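Local structure of 4-amino-4-deoxy-L-arabinose transferase or related glycosyltransferases of PMT family (Cupriavidus metallidurans, 5EZM) at residues W372-L376 and S438-Y442; A383-L387 and F417-L421; G423-A427 and V441-M446. The protein probably transfers 4-amino-4-deoxy-L-arabinose to lipid A, as a zinc-binding membrane glycosyltransferase with the GT-C fold. One frame throughout, in Å; residues are numbered along the deposited sequence.

Contact 1 (W372-L376 and S438-Y442). With MPG ([(Z)-octadec-9-enyl] (2R)-2,3-bis(oxidanyl)propanoate), chain I.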
loop_
_atom_site.group_PDB
_atom_site.type_symbol
_atom_site.label_atom_id
_atom_site.label_comp_id
_atom_site.label_asym_id
_atom_site.label_seq_id
_atom_site.Cartn_x
_atom_site.Cartn_y
_atom_site.Cartn_z
ATOM N N TRP A 372 -19.859 -16.976 -18.049
ATOM C CA TRP A 372 -18.636 -17.203 -17.296
ATOM C C TRP A 372 -17.664 -18.071 -18.081
ATOM O O TRP A 372 -16.446 -17.896 -17.967
ATOM C CB TRP A 372 -18.940 -17.833 -15.938
ATOM C CG TRP A 372 -17.690 -18.049 -15.153
ATOM C CD1 TRP A 372 -17.188 -19.239 -14.716
ATOM C CD2 TRP A 372 -16.752 -17.046 -14.757
ATOM N NE1 TRP A 372 -16.002 -19.035 -14.051
ATOM C CE2 TRP A 372 -15.711 -17.697 -14.066
ATOM C CE3 TRP A 372 -16.695 -15.656 -14.910
ATOM C CZ2 TRP A 372 -14.628 -17.008 -13.529
ATOM C CZ3 TRP A 372 -15.617 -14.973 -14.380
ATOM C CH2 TRP A 372 -14.600 -15.649 -13.695
ATOM N N GLY A 373 -18.180 -19.004 -18.885
ATOM C CA GLY A 373 -17.312 -19.732 -19.797
ATOM C C GLY A 373 -16.557 -18.801 -20.728
ATOM O O GLY A 373 -15.345 -18.943 -20.919
ATOM N N LYS A 374 -17.268 -17.830 -21.316
ATOM C CA LYS A 374 -16.614 -16.811 -22.133
ATOM C C LYS A 374 -15.482 -16.141 -21.365
ATOM O O LYS A 374 -14.355 -16.014 -21.868
ATOM C CB LYS A 374 -17.631 -15.762 -22.588
ATOM C CG LYS A 374 -18.794 -16.284 -23.417
ATOM C CD LYS A 374 -19.794 -15.167 -23.683
ATOM C CE LYS A 374 -20.797 -15.547 -24.757
ATOM N NZ LYS A 374 -21.506 -16.815 -24.441
ATOM N N GLN A 375 -15.768 -15.710 -20.132
ATOM C CA GLN A 375 -14.733 -15.064 -19.329
ATOM C C GLN A 375 -13.529 -15.980 -19.132
ATOM O O GLN A 375 -12.380 -15.539 -19.253
ATOM C CB GLN A 375 -15.305 -14.629 -17.980
ATOM C CG GLN A 375 -16.328 -13.516 -18.080
ATOM C CD GLN A 375 -15.759 -12.266 -18.723
ATOM O OE1 GLN A 375 -14.575 -11.963 -18.575
ATOM N NE2 GLN A 375 -16.600 -11.536 -19.445
ATOM N N LEU A 376 -13.773 -17.260 -18.836
ATOM C CA LEU A 376 -12.675 -18.203 -18.635
ATOM C C LEU A 376 -11.839 -18.354 -19.896
ATOM O O LEU A 376 -10.614 -18.502 -19.823
ATOM C CB LEU A 376 -13.217 -19.563 -18.199
ATOM C CG LEU A 376 -13.732 -19.672 -16.769
ATOM C CD1 LEU A 376 -14.309 -21.057 -16.512
ATOM C CD2 LEU A 376 -12.603 -19.371 -15.811
ATOM N N SER A 438 -17.151 -22.313 -9.857
ATOM C CA SER A 438 -16.170 -22.028 -10.901
ATOM C C SER A 438 -15.478 -20.692 -10.653
ATOM O O SER A 438 -14.248 -20.587 -10.751
ATOM C CB SER A 438 -16.854 -22.041 -12.270
ATOM O OG SER A 438 -15.915 -21.917 -13.322
ATOM N N VAL A 439 -16.254 -19.659 -10.315
ATOM C CA VAL A 439 -15.679 -18.344 -10.047
ATOM C C VAL A 439 -14.805 -18.387 -8.800
ATOM O O VAL A 439 -13.776 -17.707 -8.728
ATOM C CB VAL A 439 -16.795 -17.286 -9.927
ATOM C CG1 VAL A 439 -16.215 -15.928 -9.583
ATOM C CG2 VAL A 439 -17.577 -17.192 -11.221
ATOM N N ALA A 440 -15.190 -19.188 -7.803
ATOM C CA ALA A 440 -14.394 -19.291 -6.582
ATOM C C ALA A 440 -13.032 -19.920 -6.861
ATOM O O ALA A 440 -11.994 -19.397 -6.434
ATOM C CB ALA A 440 -15.151 -20.100 -5.528
ATOM N N VAL A 441 -13.019 -21.045 -7.580
ATOM C CA VAL A 441 -11.759 -21.701 -7.918
ATOM C C VAL A 441 -10.908 -20.802 -8.809
ATOM O O VAL A 441 -9.689 -20.697 -8.628
ATOM C CB VAL A 441 -12.037 -23.060 -8.584
ATOM C CG1 VAL A 441 -10.747 -23.697 -9.038
ATOM C CG2 VAL A 441 -12.778 -23.977 -7.621
ATOM N N TYR A 442 -11.540 -20.141 -9.781
ATOM C CA TYR A 442 -10.822 -19.235 -10.674
ATOM C C TYR A 442 -10.171 -18.094 -9.898
ATOM O O TYR A 442 -8.987 -17.786 -10.092
ATOM C CB TYR A 442 -11.796 -18.712 -11.730
ATOM C CG TYR A 442 -11.389 -17.457 -12.466
ATOM C CD1 TYR A 442 -10.684 -17.528 -13.658
ATOM C CD2 TYR A 442 -11.750 -16.201 -11.991
ATOM C CE1 TYR A 442 -10.329 -16.384 -14.346
ATOM C CE2 TYR A 442 -11.401 -15.052 -12.670
ATOM C CZ TYR A 442 -10.690 -15.150 -13.846
ATOM O OH TYR A 442 -10.338 -14.009 -14.528
HETATM C C2 MPG I . -11.203 -10.668 -22.389
HETATM C C3 MPG I . -12.433 -11.552 -22.232
HETATM C C4 MPG I . -13.643 -10.987 -22.959
HETATM C C5 MPG I . -14.924 -11.773 -22.643
HETATM C C6 MPG I . -16.176 -11.071 -23.187
HETATM C C7 MPG I . -17.469 -11.824 -22.832
HETATM C C8 MPG I . -18.738 -11.060 -23.280
HETATM C C1 MPG I . -10.075 -11.082 -21.440
#

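Contact 2 (A383-L387 and F417-L421)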
loop_
_atom_site.group_PDB
_atom_site.type_symbol
_atom_site.label_atom_id
_atom_site.label_comp_id
_atom_site.label_asym_id
_atom_site.label_seq_id
_atom_site.Cartn_x
_atom_site.Cartn_y
_atom_site.Cartn_z
ATOM N N ALA A 383 -3.777 -14.971 -19.978
ATOM C CA ALA A 383 -2.792 -15.582 -19.086
ATOM C C ALA A 383 -1.765 -16.398 -19.867
ATOM O O ALA A 383 -0.577 -16.398 -19.527
ATOM C CB ALA A 383 -3.484 -16.455 -18.040
ATOM N N ALA A 384 -2.202 -17.097 -20.918
ATOM C CA ALA A 384 -1.249 -17.805 -21.770
ATOM C C ALA A 384 -0.300 -16.831 -22.461
ATOM O O ALA A 384 0.884 -17.135 -22.657
ATOM C CB ALA A 384 -1.994 -18.657 -22.799
ATOM N N CYS A 385 -0.803 -15.653 -22.839
ATOM C CA CYS A 385 0.072 -14.626 -23.395
ATOM C C CYS A 385 1.069 -14.134 -22.356
ATOM O O CYS A 385 2.225 -13.847 -22.685
ATOM C CB CYS A 385 -0.758 -13.465 -23.939
ATOM S SG CYS A 385 -1.628 -13.838 -25.474
ATOM N N GLY A 386 0.641 -14.021 -21.097
ATOM C CA GLY A 386 1.583 -13.707 -20.037
ATOM C C GLY A 386 2.656 -14.768 -19.894
ATOM O O GLY A 386 3.826 -14.455 -19.658
ATOM N N LEU A 387 2.273 -16.038 -20.048
ATOM C CA LEU A 387 3.250 -17.121 -19.987
ATOM C C LEU A 387 4.250 -17.031 -21.135
ATOM O O LEU A 387 5.458 -17.201 -20.929
ATOM C CB LEU A 387 2.531 -18.471 -20.006
ATOM C CG LEU A 387 3.401 -19.727 -20.029
ATOM C CD1 LEU A 387 4.303 -19.771 -18.807
ATOM C CD2 LEU A 387 2.534 -20.972 -20.103
ATOM N N PHE A 417 1.876 -17.243 -14.075
ATOM C CA PHE A 417 0.884 -17.434 -15.127
ATOM C C PHE A 417 0.500 -18.902 -15.273
ATOM O O PHE A 417 -0.627 -19.208 -15.686
ATOM C CB PHE A 417 1.392 -16.865 -16.451
ATOM C CG PHE A 417 1.325 -15.364 -16.522
ATOM C CD1 PHE A 417 0.101 -14.717 -16.553
ATOM C CD2 PHE A 417 2.483 -14.604 -16.549
ATOM C CE1 PHE A 417 0.032 -13.338 -16.612
ATOM C CE2 PHE A 417 2.421 -13.223 -16.608
ATOM C CZ PHE A 417 1.194 -12.589 -16.640
ATOM N N VAL A 418 1.400 -19.822 -14.919
ATOM C CA VAL A 418 1.064 -21.240 -15.004
ATOM C C VAL A 418 0.002 -21.600 -13.970
ATOM O O VAL A 418 -0.975 -22.289 -14.281
ATOM C CB VAL A 418 2.324 -22.112 -14.860
ATOM C CG1 VAL A 418 1.944 -23.554 -14.554
ATOM C CG2 VAL A 418 3.139 -22.064 -16.140
ATOM N N VAL A 419 0.163 -21.133 -12.728
ATOM C CA VAL A 419 -0.849 -21.443 -11.722
ATOM C C VAL A 419 -2.157 -20.730 -12.050
ATOM O O VAL A 419 -3.244 -21.263 -11.784
ATOM C CB VAL A 419 -0.343 -21.122 -10.297
ATOM C CG1 VAL A 419 0.157 -19.712 -10.194
ATOM C CG2 VAL A 419 -1.435 -21.358 -9.261
ATOM N N MET A 420 -2.087 -19.541 -12.659
ATOM C CA MET A 420 -3.305 -18.922 -13.178
ATOM C C MET A 420 -4.001 -19.843 -14.175
ATOM O O MET A 420 -5.216 -20.063 -14.095
ATOM C CB MET A 420 -2.989 -17.579 -13.832
ATOM C CG MET A 420 -2.570 -16.490 -12.870
ATOM S SD MET A 420 -2.253 -14.937 -13.729
ATOM C CE MET A 420 -1.375 -14.030 -12.456
ATOM N N LEU A 421 -3.238 -20.399 -15.121
ATOM C CA LEU A 421 -3.827 -21.291 -16.115
ATOM C C LEU A 421 -4.422 -22.534 -15.465
ATOM O O LEU A 421 -5.494 -22.999 -15.865
ATOM C CB LEU A 421 -2.781 -21.681 -17.158
ATOM C CG LEU A 421 -2.404 -20.591 -18.157
ATOM C CD1 LEU A 421 -1.301 -21.074 -19.086
ATOM C CD2 LEU A 421 -3.629 -20.166 -18.948
#

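Contact 3 (G423-A427 and V441-M446)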
loop_
_atom_site.group_PDB
_atom_site.type_symbol
_atom_site.label_atom_id
_atom_site.label_comp_id
_atom_site.label_asym_id
_atom_site.label_seq_id
_atom_site.Cartn_x
_atom_site.Cartn_y
_atom_site.Cartn_z
ATOM N N GLY A 423 -5.666 -22.813 -12.354
ATOM C CA GLY A 423 -6.922 -22.396 -11.752
ATOM C C GLY A 423 -8.028 -22.198 -12.773
ATOM O O GLY A 423 -9.181 -22.564 -12.531
ATOM N N ILE A 424 -7.690 -21.625 -13.931
ATOM C CA ILE A 424 -8.685 -21.447 -14.987
ATOM C C ILE A 424 -9.189 -22.799 -15.476
ATOM O O ILE A 424 -10.396 -22.994 -15.684
ATOM C CB ILE A 424 -8.094 -20.611 -16.137
ATOM C CG1 ILE A 424 -7.849 -19.173 -15.680
ATOM C CG2 ILE A 424 -9.002 -20.647 -17.368
ATOM C CD1 ILE A 424 -7.202 -18.316 -16.736
ATOM N N ALA A 425 -8.275 -23.756 -15.652
ATOM C CA ALA A 425 -8.653 -25.073 -16.157
ATOM C C ALA A 425 -9.572 -25.798 -15.181
ATOM O O ALA A 425 -10.631 -26.308 -15.569
ATOM C CB ALA A 425 -7.399 -25.900 -16.438
ATOM N N VAL A 426 -9.184 -25.853 -13.904
ATOM C CA VAL A 426 -10.029 -26.544 -12.936
ATOM C C VAL A 426 -11.345 -25.795 -12.735
ATOM O O VAL A 426 -12.384 -26.415 -12.472
ATOM C CB VAL A 426 -9.270 -26.761 -11.610
ATOM C CG1 VAL A 426 -8.628 -25.484 -11.143
ATOM C CG2 VAL A 426 -10.197 -27.310 -10.540
ATOM N N ALA A 427 -11.341 -24.468 -12.888
ATOM C CA ALA A 427 -12.599 -23.726 -12.847
ATOM C C ALA A 427 -13.514 -24.140 -13.993
ATOM O O ALA A 427 -14.727 -24.311 -13.803
ATOM C CB ALA A 427 -12.332 -22.223 -12.892
ATOM N N VAL A 441 -13.019 -21.045 -7.580
ATOM C CA VAL A 441 -11.759 -21.701 -7.918
ATOM C C VAL A 441 -10.908 -20.802 -8.809
ATOM O O VAL A 441 -9.689 -20.697 -8.628
ATOM C CB VAL A 441 -12.037 -23.060 -8.584
ATOM C CG1 VAL A 441 -10.747 -23.697 -9.038
ATOM C CG2 VAL A 441 -12.778 -23.977 -7.621
ATOM N N TYR A 442 -11.540 -20.141 -9.781
ATOM C CA TYR A 442 -10.822 -19.235 -10.674
ATOM C C TYR A 442 -10.171 -18.094 -9.898
ATOM O O TYR A 442 -8.987 -17.786 -10.092
ATOM C CB TYR A 442 -11.796 -18.712 -11.730
ATOM C CG TYR A 442 -11.389 -17.457 -12.466
ATOM C CD1 TYR A 442 -10.684 -17.528 -13.658
ATOM C CD2 TYR A 442 -11.750 -16.201 -11.991
ATOM C CE1 TYR A 442 -10.329 -16.384 -14.346
ATOM C CE2 TYR A 442 -11.401 -15.052 -12.670
ATOM C CZ TYR A 442 -10.690 -15.150 -13.846
ATOM O OH TYR A 442 -10.338 -14.009 -14.528
ATOM N N ALA A 443 -10.928 -17.461 -8.999
ATOM C CA ALA A 443 -10.384 -16.368 -8.199
ATOM C C ALA A 443 -9.263 -16.850 -7.289
ATOM O O ALA A 443 -8.276 -16.134 -7.080
ATOM C CB ALA A 443 -11.494 -15.715 -7.376
ATOM N N MET A 444 -9.399 -18.056 -6.726
ATOM C CA MET A 444 -8.315 -18.612 -5.919
ATOM C C MET A 444 -7.058 -18.821 -6.758
ATOM O O MET A 444 -5.942 -18.514 -6.312
ATOM C CB MET A 444 -8.757 -19.925 -5.277
ATOM C CG MET A 444 -7.642 -20.680 -4.574
ATOM S SD MET A 444 -6.966 -19.799 -3.154
ATOM C CE MET A 444 -8.319 -19.918 -1.985
ATOM N N GLY A 445 -7.219 -19.330 -7.980
ATOM C CA GLY A 445 -6.073 -19.491 -8.858
ATOM C C GLY A 445 -5.409 -18.171 -9.190
ATOM O O GLY A 445 -4.181 -18.063 -9.179
ATOM N N MET A 446 -6.212 -17.145 -9.484
ATOM C CA MET A 446 -5.660 -15.823 -9.765
ATOM C C MET A 446 -4.909 -15.277 -8.559
ATOM O O MET A 446 -3.790 -14.770 -8.687
ATOM C CB MET A 446 -6.777 -14.865 -10.178
ATOM C CG MET A 446 -7.335 -15.144 -11.550
ATOM S SD MET A 446 -6.064 -14.921 -12.801
ATOM C CE MET A 446 -6.514 -16.214 -13.946
#

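Contact 1 (W372-L376 and S438-Y442)
Trp-372 and Val-439 bring the two helical segments 372-376 and 438-442 together at a CA to CA distance of 7.9 Å. The segments run nearly parallel, with 19° between their directions, but their axes stay 11.6 Å apart, a spacing bridged here mainly by the indole of Trp-372 and the phenol of Tyr-442. The indole swings out across the gap because CG is trans to the main-chain N (chi1 -179°), and it is met on several sides. Val-439 places CG2 over one face, 3.6 Å from the centroid of the five-membered ring, as a CH-pi contact, while CG of Leu-376, one helical turn on from Trp-372, lies against the opposite face. At the rim, NE1 of Trp-372 gives a weak, bent hydrogen bond to OG of Ser-438 (3.0 Å, 129° at the hydrogen); that hydroxyl is also bonded to the carbonyl oxygen of Ala-427 on helix 403-430. Helices 369-389 and 435-456 are thus joined partly through the helix that lies between them in sequence, in what is predicted to be the membrane-spanning helical part of this GT-C-fold protein. The benzene edge of the indole points into the face of Tyr-442 as a T-shaped pair, planes almost perpendicular and centroids 4.8 Å apart. CD2 of Leu-376 reaches the same tyrosine at CD1 (3.4 Å), the two side chains sliding past each other in opposite directions. The phenol OH hydrogen-bonds to the carbonyl oxygen of Pro-298. Beside helix 369-389, MPG passes Lys-374 and Gln-375, whose NE2 also bonds weakly to Gly-301 O.

Contact 2 (A383-L387 and F417-L421)
Phe-417 lays one face of its ring on the backbone of Gly-386, and the rest of the contact is disposed around that overlap. CA of Gly-386 sits almost exactly above the ring centre, 3.5 Å from the centroid and 9° off the normal, a CH-pi contact donated by the main chain. The benzyl group gets there because CG stands anti to the carbonyl carbon (chi1 -76°). Since Gly-386 has no side chain, the aromatic ring can lie directly on the helix, and the two antiparallel segments, at 153°, approach to 8.8 Å between axes. A second layer is aliphatic. Leu-421 sends CD2 to CB of Ala-383 (3.8 Å), whereas its CD1 meets CD2 of Leu-387 (4.0 Å), the two leucines crossing at about a right angle. Leu-387 also reaches Val-418, CD1 to CG2 at 3.7 Å. Met-420 adds a light touch to Ala-383 and otherwise turns to Met-446 and Phe-450 of helix 435-456. No hydrogen bond links the segments, so helices 369-389 and 403-430, successive membrane-spanning helices by prediction, cohere here through dispersion forces, shape and the weak polarity of the CH-pi contact.

Contact 3 (G423-A427 and V441-M446)
Gly-423 and Gly-445 face each other with their CA atoms 4.2 Å apart, and at this point the two helices pack almost backbone to backbone. The segments run antiparallel at 172°, their axes only 7.9 Å apart. With no side chain on either glycine, the backbones come together. Towards residue 427 the packing remains close but passes to side chains: CB of Ala-427 rests on CB of Tyr-442 at 3.7 Å, and CG1 of Val-426 crosses CG1 of Val-441 at about a right angle, 3.5 Å away. This flank is the more open one: Val-426 is partly exposed and a bound MPG touches Val-441. The other flank is buried. Ile-424 runs beside Tyr-442 in the same direction, its CG1 near the edge of the phenol ring. The chain of Met-446, folded at chi2 (-63°) and chi3, brings CE within 3.6 Å of CD1 of Ile-424, and Met-379 of helix 369-389 touches both residues. Helices 403-430 and 435-456, predicted membrane spans joined by a short link, form an antiparallel helical hairpin packed closely through glycine-to-glycine contact, as occurs in polytopic membrane proteins.

How the contacts relate
Three successive helices, 369-389, 403-430 and 435-456, are tied pairwise by the three contacts: contact 2 joins the first to the second, contact 3 the second to the third, and contact 1 the first to the third. Contacts 1 and 3 lie closest, with centres 7 Å apart; they share Val-441 and Tyr-442, and besides the hydroxyl bond of Ser-438 that bridges them, O of Leu-376 packs against CG2 of Ile-424 at 3.6 Å. Contact 2 lies 11 Å from contact 3, centre to centre, touching it through Met-420 and Met-446, and 15 Å from contact 1. All three are away from the zinc site, but bound MPG lipids line the bundle beside each of them.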